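Local coordinates for protein alanine racemase (Oenococcus oeni PSU-1, PDB 3HUR) that is named an alanine racemase and belongs to that two-domain family, with an N-terminal TIM-barrel domain and a C-terminal domain rich in beta strands, at residues T10-D15 / P368-I373; G289-W294 / I316-T321. All coordinates share one frame; numbering follows the deposited sequence.

Interaction 1: residues T10-D15 / P368-I373; sequences TWVSVD and PRIKRI. With SO4 (sulfate ion), chain C.
Val12 and Arg372 pair as neighbours in a parallel beta ladder. Val12 N donates to Lys371 O at 3.0 Å. Val12 O accepts from Ile373 N at 2.8 Å, so Val12 brackets Arg372 on both sides. Val14 N then donates to Ile373 O and carries the ladder forward by one more bond.

The side chain of Arg372 lies alongside Val12, and both point the same way. Its CB sits on the Val12 face of the sheet, and its CG faces Val14 CG2. A bend at chi2 (56°) turns the chain along the valine. Arg372 CD lies 4.2 Å from Val12 CB, and NE and CZ follow past Val12 CG2. Arg372 NH1 comes closest, 3.5 Å from Val12 CG2, so the methyl covers one face of the guanidinium toward its rim. NH1 also donates to Ile370 O, with the donor tilted from the carbonyl plane. NH2 reaches Leu366 O and Gly45 O. Backbone carbonyls thus fix the rotation of the flat group.

Ile370 fills the start of the seam. Ile370 CD1 rests 3.5 Å from Trp11 C, while CG2 meets Thr10 OG1. Ile373 is on the other face, with Ile373 CG1 3.6 Å from Trp11 CD1, oblique to the indole.

Arg369, in the loop before the strand, reaches a sulfate ion, probably from the crystallisation liquor. Arg369 NH2 donates to SO4 O1 at 2.7 Å, while NE makes weak bonds to O2 and O3. Lys371 NZ forms salt bridges with Glu71 and Glu74 of the second subunit.

Residues 251-263 pair antiparallel with 10-15 through Trp11-Cys254 and Ser13-Ser252. Strand 10-15, near the N terminus, is thereby built into the mixed sheet of the C-terminal half, a chain path known from alanine racemases.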
ATOM      1  N   THR A  10      18.501  11.184   2.621  1.00 24.14           N
ATOM      2  CA  THR A  10      18.125  10.515   3.820  1.00 23.90           C
ATOM      3  C   THR A  10      19.038   9.316   4.015  1.00 24.02           C
ATOM      4  O   THR A  10      19.607   8.819   3.061  1.00 25.35           O
ATOM      5  CB  THR A  10      16.676  10.053   3.728  1.00 24.06           C
ATOM      6  OG1 THR A  10      16.509   9.181   2.590  1.00 25.08           O
ATOM      7  CG2 THR A  10      15.747  11.211   3.634  1.00 21.85           C
ATOM      8  N   TRP A  11      19.174   8.850   5.245  1.00 23.43           N
ATOM      9  CA  TRP A  11      19.972   7.681   5.536  1.00 23.10           C
ATOM     10  C   TRP A  11      19.685   7.136   6.956  1.00 22.80           C
ATOM     11  O   TRP A  11      19.066   7.820   7.778  1.00 22.95           O
ATOM     12  CB  TRP A  11      21.452   8.026   5.382  1.00 22.95           C
ATOM     13  CG  TRP A  11      21.954   9.044   6.328  1.00 24.20           C
ATOM     14  CD1 TRP A  11      22.513   8.824   7.545  1.00 27.39           C
ATOM     15  CD2 TRP A  11      21.966  10.471   6.132  1.00 28.25           C
ATOM     16  NE1 TRP A  11      22.851  10.035   8.143  1.00 29.95           N
ATOM     17  CE2 TRP A  11      22.517  11.053   7.292  1.00 27.06           C
ATOM     18  CE3 TRP A  11      21.557  11.312   5.085  1.00 27.26           C
ATOM     19  CZ2 TRP A  11      22.693  12.406   7.421  1.00 28.84           C
ATOM     20  CZ3 TRP A  11      21.703  12.655   5.237  1.00 28.05           C
ATOM     21  CH2 TRP A  11      22.276  13.198   6.387  1.00 28.38           C
ATOM     22  N   VAL A  12      20.121   5.908   7.223  1.00 22.97           N
ATOM     23  CA  VAL A  12      20.037   5.278   8.558  1.00 22.68           C
ATOM     24  C   VAL A  12      21.396   5.351   9.139  1.00 23.80           C
ATOM     25  O   VAL A  12      22.331   4.816   8.574  1.00 23.32           O
ATOM     26  CB  VAL A  12      19.715   3.773   8.550  1.00 22.59           C
ATOM     27  CG1 VAL A  12      19.692   3.229  10.006  1.00 18.52           C
ATOM     28  CG2 VAL A  12      18.401   3.513   7.864  1.00 23.03           C
ATOM     29  N   SER A  13      21.483   6.012  10.284  1.00 25.24           N
ATOM     30  CA  SER A  13      22.730   6.267  10.955  1.00 25.74           C
ATOM     31  C   SER A  13      22.846   5.223  12.080  1.00 26.53           C
ATOM     32  O   SER A  13      21.966   5.122  12.917  1.00 26.64           O
ATOM     33  CB  SER A  13      22.680   7.683  11.524  1.00 25.25           C
ATOM     34  OG  SER A  13      23.821   7.899  12.303  1.00 27.30           O
ATOM     35  N   VAL A  14      23.943   4.489  12.091  1.00 27.10           N
ATOM     36  CA  VAL A  14      24.165   3.371  12.971  1.00 28.01           C
ATOM     37  C   VAL A  14      25.430   3.619  13.828  1.00 29.70           C
ATOM     38  O   VAL A  14      26.548   3.668  13.318  1.00 31.37           O
ATOM     39  CB  VAL A  14      24.411   2.085  12.157  1.00 28.09           C
ATOM     40  CG1 VAL A  14      24.700   0.928  13.107  1.00 26.93           C
ATOM     41  CG2 VAL A  14      23.241   1.776  11.205  1.00 25.34           C
ATOM     42  N   ASP A  15      25.254   3.780  15.123  1.00 30.42           N
ATOM     43  CA  ASP A  15      26.363   4.078  16.010  1.00 30.97           C
ATOM     44  C   ASP A  15      26.976   2.785  16.573  1.00 31.29           C
ATOM     45  O   ASP A  15      26.383   2.117  17.446  1.00 30.92           O
ATOM     46  CB  ASP A  15      25.843   4.950  17.136  1.00 31.40           C
ATOM     47  CG  ASP A  15      26.810   5.057  18.259  1.00 31.92           C
ATOM     48  OD1 ASP A  15      27.863   4.387  18.188  1.00 31.74           O
ATOM     49  OD2 ASP A  15      26.495   5.792  19.211  1.00 33.22           O
ATOM     50  N   PRO A 368      14.340   0.175   3.924  1.00 20.64           N
ATOM     51  CA  PRO A 368      15.210  -0.734   3.200  1.00 21.55           C
ATOM     52  C   PRO A 368      15.915  -0.138   1.981  1.00 23.56           C
ATOM     53  O   PRO A 368      16.947  -0.697   1.538  1.00 23.71           O
ATOM     54  CB  PRO A 368      14.296  -1.876   2.781  1.00 20.75           C
ATOM     55  CG  PRO A 368      12.933  -1.342   2.830  1.00 21.22           C
ATOM     56  CD  PRO A 368      12.909  -0.104   3.725  1.00 20.41           C
ATOM     57  N   ARG A 369      15.422   0.982   1.468  1.00 24.98           N
ATOM     58  CA  ARG A 369      15.956   1.512   0.246  1.00 26.25           C
ATOM     59  C   ARG A 369      16.990   2.578   0.445  1.00 27.53           C
ATOM     60  O   ARG A 369      17.552   3.031  -0.547  1.00 28.68           O
ATOM     61  CB  ARG A 369      14.827   2.012  -0.644  1.00 27.32           C
ATOM     62  CG  ARG A 369      14.045   0.829  -1.269  1.00 28.35           C
ATOM     63  CD  ARG A 369      12.857   1.253  -2.095  1.00 32.36           C
ATOM     64  NE  ARG A 369      12.016   2.212  -1.407  1.00 37.41           N
ATOM     65  CZ  ARG A 369      11.374   3.223  -1.998  1.00 43.30           C
ATOM     66  NH1 ARG A 369      11.463   3.422  -3.317  1.00 45.12           N
ATOM     67  NH2 ARG A 369      10.629   4.050  -1.261  1.00 45.75           N
ATOM     68  N   ILE A 370      17.286   2.958   1.703  1.00 28.16           N
ATOM     69  CA  ILE A 370      18.322   3.967   1.995  1.00 27.85           C
ATOM     70  C   ILE A 370      19.608   3.372   2.643  1.00 28.39           C
ATOM     71  O   ILE A 370      19.597   2.300   3.207  1.00 28.42           O
ATOM     72  CB  ILE A 370      17.765   5.166   2.839  1.00 27.35           C
ATOM     73  CG1 ILE A 370      17.603   4.816   4.305  1.00 27.67           C
ATOM     74  CG2 ILE A 370      16.440   5.632   2.310  1.00 27.42           C
ATOM     75  CD1 ILE A 370      16.928   5.953   5.128  1.00 24.58           C
ATOM     76  N   LYS A 371      20.712   4.096   2.541  1.00 28.51           N
ATOM     77  CA  LYS A 371      22.000   3.580   2.868  1.00 28.59           C
ATOM     78  C   LYS A 371      22.208   3.620   4.366  1.00 28.56           C
ATOM     79  O   LYS A 371      21.686   4.497   5.055  1.00 29.08           O
ATOM     80  CB  LYS A 371      23.077   4.422   2.183  1.00 28.94           C
ATOM     81  CG  LYS A 371      24.511   3.983   2.481  1.00 31.05           C
ATOM     82  CD  LYS A 371      25.266   3.652   1.217  1.00 36.19           C
ATOM     83  CE  LYS A 371      26.739   3.299   1.486  1.00 38.36           C
ATOM     84  NZ  LYS A 371      27.273   2.597   0.273  1.00 41.49           N
ATOM     85  N   ARG A 372      23.009   2.692   4.849  1.00 28.02           N
ATOM     86  CA  ARG A 372      23.425   2.692   6.212  1.00 28.80           C
ATOM     87  C   ARG A 372      24.736   3.470   6.313  1.00 30.00           C
ATOM     88  O   ARG A 372      25.672   3.148   5.607  1.00 30.66           O
ATOM     89  CB  ARG A 372      23.595   1.249   6.698  1.00 28.23           C
ATOM     90  CG  ARG A 372      22.330   0.617   7.206  1.00 26.75           C
ATOM     91  CD  ARG A 372      21.200   0.615   6.228  1.00 26.81           C
ATOM     92  NE  ARG A 372      20.091  -0.152   6.784  1.00 29.24           N
ATOM     93  CZ  ARG A 372      18.791  -0.010   6.498  1.00 28.68           C
ATOM     94  NH1 ARG A 372      18.347   0.847   5.609  1.00 27.22           N
ATOM     95  NH2 ARG A 372      17.917  -0.779   7.120  1.00 29.57           N
ATOM     96  N   ILE A 373      24.768   4.488   7.185  1.00 30.68           N
ATOM     97  CA  ILE A 373      25.946   5.267   7.490  1.00 31.08           C
ATOM     98  C   ILE A 373      26.432   4.961   8.933  1.00 31.83           C
ATOM     99  O   ILE A 373      25.641   4.926   9.870  1.00 31.27           O
ATOM    100  CB  ILE A 373      25.619   6.776   7.355  1.00 31.56           C
ATOM    101  CG1 ILE A 373      25.170   7.105   5.895  1.00 33.05           C
ATOM    102  CG2 ILE A 373      26.806   7.673   7.762  1.00 29.40           C
ATOM    103  CD1 ILE A 373      26.057   6.563   4.770  1.00 29.07           C
TER
HETATM  104  S   SO4 C 396      10.768   2.683   1.880  1.00 51.15           S
HETATM  105  O1  SO4 C 396      10.206   3.941   1.353  1.00 53.24           O
HETATM  106  O2  SO4 C 396      10.169   1.708   0.955  1.00 42.35           O
HETATM  107  O3  SO4 C 396      12.286   2.755   1.954  1.00 44.44           O
HETATM  108  O4  SO4 C 396      10.300   2.473   3.260  1.00 48.03           O

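Interaction 2: residues G289-W294 / I316-T321; sequences GYNDGW and ITMDQT. With SO4 (sulfate ion), chain C.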
ATOM      1  N   GLY A 289       9.253  13.022   2.284  1.00 29.97           N
ATOM      2  CA  GLY A 289       7.812  13.109   2.454  1.00 30.52           C
ATOM      3  C   GLY A 289       7.158  11.781   2.237  1.00 31.27           C
ATOM      4  O   GLY A 289       7.779  10.743   2.409  1.00 32.54           O
ATOM      5  N   TYR A 290       5.914  11.795   1.782  1.00 32.09           N
ATOM      6  CA  TYR A 290       5.129  10.567   1.752  1.00 32.71           C
ATOM      7  C   TYR A 290       5.588   9.544   0.754  1.00 32.55           C
ATOM      8  O   TYR A 290       5.028   8.471   0.748  1.00 32.77           O
ATOM      9  CB  TYR A 290       3.642  10.870   1.537  1.00 32.60           C
ATOM     10  CG  TYR A 290       3.029  11.587   2.716  1.00 34.88           C
ATOM     11  CD1 TYR A 290       2.830  10.932   3.926  1.00 35.85           C
ATOM     12  CD2 TYR A 290       2.630  12.916   2.620  1.00 36.48           C
ATOM     13  CE1 TYR A 290       2.276  11.602   5.017  1.00 38.65           C
ATOM     14  CE2 TYR A 290       2.072  13.586   3.700  1.00 37.17           C
ATOM     15  CZ  TYR A 290       1.895  12.938   4.890  1.00 39.02           C
ATOM     16  OH  TYR A 290       1.318  13.633   5.952  1.00 42.31           O
ATOM     17  N   ASN A 291       6.539   9.883  -0.123  1.00 33.27           N
ATOM     18  CA  ASN A 291       7.189   8.895  -0.996  1.00 33.76           C
ATOM     19  C   ASN A 291       7.930   7.889  -0.173  1.00 33.08           C
ATOM     20  O   ASN A 291       8.261   6.829  -0.690  1.00 32.70           O
ATOM     21  CB  ASN A 291       8.287   9.519  -1.851  1.00 35.12           C
ATOM     22  CG  ASN A 291       7.871   9.770  -3.249  1.00 39.07           C
ATOM     23  OD1 ASN A 291       6.833   9.270  -3.686  1.00 45.73           O
ATOM     24  ND2 ASN A 291       8.686  10.556  -3.990  1.00 39.53           N
ATOM     25  N   ASP A 292       8.280   8.276   1.057  1.00 31.91           N
ATOM     26  CA  ASP A 292       9.150   7.482   1.892  1.00 31.71           C
ATOM     27  C   ASP A 292       8.320   6.649   2.835  1.00 31.16           C
ATOM     28  O   ASP A 292       7.793   7.146   3.840  1.00 31.95           O
ATOM     29  CB  ASP A 292      10.114   8.380   2.669  1.00 31.74           C
ATOM     30  CG  ASP A 292      11.053   9.170   1.740  1.00 32.74           C
ATOM     31  OD1 ASP A 292      11.840   8.534   1.035  1.00 30.56           O
ATOM     32  OD2 ASP A 292      11.015  10.422   1.727  1.00 35.82           O
ATOM     33  N   GLY A 293       8.211   5.376   2.500  1.00 29.83           N
ATOM     34  CA  GLY A 293       7.409   4.462   3.246  1.00 29.18           C
ATOM     35  C   GLY A 293       7.843   4.356   4.671  1.00 28.87           C
ATOM     36  O   GLY A 293       7.019   4.166   5.517  1.00 30.24           O
ATOM     37  N   TRP A 294       9.122   4.492   4.959  1.00 27.85           N
ATOM     38  CA  TRP A 294       9.539   4.547   6.333  1.00 28.03           C
ATOM     39  C   TRP A 294       8.916   5.696   7.119  1.00 29.63           C
ATOM     40  O   TRP A 294       8.962   5.708   8.353  1.00 29.28           O
ATOM     41  CB  TRP A 294      11.078   4.657   6.434  1.00 27.66           C
ATOM     42  CG  TRP A 294      11.729   5.851   5.735  1.00 27.28           C
ATOM     43  CD1 TRP A 294      12.322   5.851   4.485  1.00 23.60           C
ATOM     44  CD2 TRP A 294      11.860   7.192   6.232  1.00 22.90           C
ATOM     45  NE1 TRP A 294      12.811   7.079   4.208  1.00 24.38           N
ATOM     46  CE2 TRP A 294      12.552   7.926   5.259  1.00 25.08           C
ATOM     47  CE3 TRP A 294      11.488   7.823   7.404  1.00 27.63           C
ATOM     48  CZ2 TRP A 294      12.846   9.280   5.404  1.00 26.62           C
ATOM     49  CZ3 TRP A 294      11.784   9.190   7.573  1.00 29.68           C
ATOM     50  CH2 TRP A 294      12.449   9.903   6.566  1.00 29.01           C
ATOM     51  N   ILE A 316       2.938  18.211   4.487  1.00 39.83           N
ATOM     52  CA  ILE A 316       4.029  17.396   3.988  1.00 38.13           C
ATOM     53  C   ILE A 316       3.672  16.950   2.579  1.00 36.28           C
ATOM     54  O   ILE A 316       2.592  16.468   2.341  1.00 35.94           O
ATOM     55  CB  ILE A 316       4.231  16.183   4.891  1.00 38.60           C
ATOM     56  CG1 ILE A 316       4.696  16.642   6.266  1.00 39.38           C
ATOM     57  CG2 ILE A 316       5.256  15.198   4.312  1.00 38.22           C
ATOM     58  CD1 ILE A 316       4.849  15.499   7.271  1.00 39.06           C
ATOM     59  N   THR A 317       4.572  17.106   1.629  1.00 34.70           N
ATOM     60  CA  THR A 317       4.290  16.643   0.272  1.00 33.33           C
ATOM     61  C   THR A 317       4.908  15.252   0.043  1.00 32.85           C
ATOM     62  O   THR A 317       5.219  14.541   0.984  1.00 32.91           O
ATOM     63  CB  THR A 317       4.791  17.641  -0.801  1.00 32.98           C
ATOM     64  OG1 THR A 317       6.214  17.766  -0.732  1.00 33.19           O
ATOM     65  CG2 THR A 317       4.170  19.004  -0.634  1.00 31.24           C
ATOM     66  N   MET A 318       5.082  14.866  -1.203  1.00 32.08           N
ATOM     67  CA  MET A 318       5.742  13.621  -1.502  1.00 32.21           C
ATOM     68  C   MET A 318       7.254  13.625  -1.144  1.00 32.00           C
ATOM     69  O   MET A 318       7.835  12.568  -0.874  1.00 32.11           O
ATOM     70  CB  MET A 318       5.565  13.276  -2.994  1.00 31.26           C
ATOM     71  CG  MET A 318       4.122  13.100  -3.404  1.00 33.02           C
ATOM     72  SD  MET A 318       3.242  11.751  -2.563  1.00 34.19           S
ATOM     73  CE  MET A 318       3.816  10.304  -3.385  1.00 19.67           C
ATOM     74  N   ASP A 319       7.891  14.780  -1.166  1.00 31.34           N
ATOM     75  CA  ASP A 319       9.334  14.824  -0.953  1.00 32.02           C
ATOM     76  C   ASP A 319       9.774  16.033  -0.184  1.00 31.64           C
ATOM     77  O   ASP A 319      10.936  16.366  -0.190  1.00 33.22           O
ATOM     78  CB  ASP A 319      10.084  14.758  -2.295  1.00 32.21           C
ATOM     79  CG  ASP A 319       9.771  15.955  -3.253  1.00 37.33           C
ATOM     80  OD1 ASP A 319       8.993  16.875  -2.900  1.00 40.13           O
ATOM     81  OD2 ASP A 319      10.325  15.977  -4.400  1.00 44.12           O
ATOM     82  N   GLN A 320       8.861  16.668   0.519  1.00 31.45           N
ATOM     83  CA  GLN A 320       9.155  17.890   1.224  1.00 32.01           C
ATOM     84  C   GLN A 320       8.425  17.879   2.549  1.00 31.39           C
ATOM     85  O   GLN A 320       7.231  17.653   2.615  1.00 31.04           O
ATOM     86  CB  GLN A 320       8.701  19.126   0.433  1.00 31.95           C
ATOM     87  CG  GLN A 320       9.497  19.369  -0.810  1.00 33.70           C
ATOM     88  CD  GLN A 320       8.768  20.244  -1.807  1.00 36.93           C
ATOM     89  OE1 GLN A 320       7.560  20.430  -1.720  1.00 40.72           O
ATOM     90  NE2 GLN A 320       9.491  20.764  -2.764  1.00 34.53           N
ATOM     91  N   THR A 321       9.167  18.189   3.578  1.00 30.90           N
ATOM     92  CA  THR A 321       8.642  18.381   4.884  1.00 31.50           C
ATOM     93  C   THR A 321       9.238  19.699   5.368  1.00 32.27           C
ATOM     94  O   THR A 321      10.438  19.968   5.135  1.00 31.96           O
ATOM     95  CB  THR A 321       9.083  17.216   5.790  1.00 31.19           C
ATOM     96  OG1 THR A 321       8.480  16.008   5.313  1.00 31.75           O
ATOM     97  CG2 THR A 321       8.665  17.435   7.191  1.00 28.97           C
TER
HETATM   98  S   SO4 C 396      10.768   2.683   1.880  1.00 51.15           S
HETATM   99  O1  SO4 C 396      10.206   3.941   1.353  1.00 53.24           O
HETATM  100  O2  SO4 C 396      10.169   1.708   0.955  1.00 42.35           O
HETATM  101  O3  SO4 C 396      12.286   2.755   1.954  1.00 44.44           O
HETATM  102  O4  SO4 C 396      10.300   2.473   3.260  1.00 48.03           O
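The Tyr290 ring carries Ile316 CG2 on one face. This CH-pi contact is off-centre, with Ile316 CG2 4.1 Å from the Tyr290 ring centroid and 30° off its normal. At the ring edge, near its plane, Ile316 O lies 3.2 Å from Tyr290 CE2. With CG beside the backbone N (chi1 -67°), the tyrosine crosses Ile316 at about a right angle. The Trp294 ring has Asp292 CB over one face, offset toward the rim, and SO4 O3 at its edge. The indole also meets the ring of Phe288, with planes at about 55°. The Asn291 amide crosses Met318, and Asn291 OD1 lies 3.2 Å from Met318 CE. Asn291 ND2 is hydrogen-bonded to Glu350 of the second subunit.

Residues 289-292 form a type I beta turn, closed by Asp292 N donating to Gly289 O. Gly289 N donates in return to Asp292 OD2, on the anti lone pair. The turn is one of two loops of the C-terminal domain that meet here, each next to a strand of its mixed sheet. Met318 packs on Met318 of the third subunit, so the meeting point also borders a subunit interface.

Two backbone bonds join the loops. Tyr290 N reaches Thr317 O at 2.9 Å and Asn291 N reaches Met318 O at 3.1 Å. Both donors lie in the carbonyl plane, on a lone pair. Gly289 CA makes a CA-H...O contact with Thr317 O, at 3.3 Å. Just past the turn, Gly293 N donates to SO4 O1 at 2.7 Å.

How the interactions relate
From the N terminus the chain soon enters strand 10-15, which leads into helix 16-30. It then runs through the TIM-barrel half before it enters the C-terminal half. There interaction 2 closes a short loop of 21 residues, joining the loop after strand 281-286 to the loop before strand 321-324. Interaction 1 closes last, across 352 residues, and ties strand 10-15 to strand 372-375 in the mixed sheet. The short loop is nested inside the long one. Their centres are about 17 Å apart, yet they touch where Thr10 CG2 packs on Trp294 CZ2. One sulfate ion is shared by Arg369 of 368-373 and Gly293 of 289-294. Both contacts also touch the second subunit.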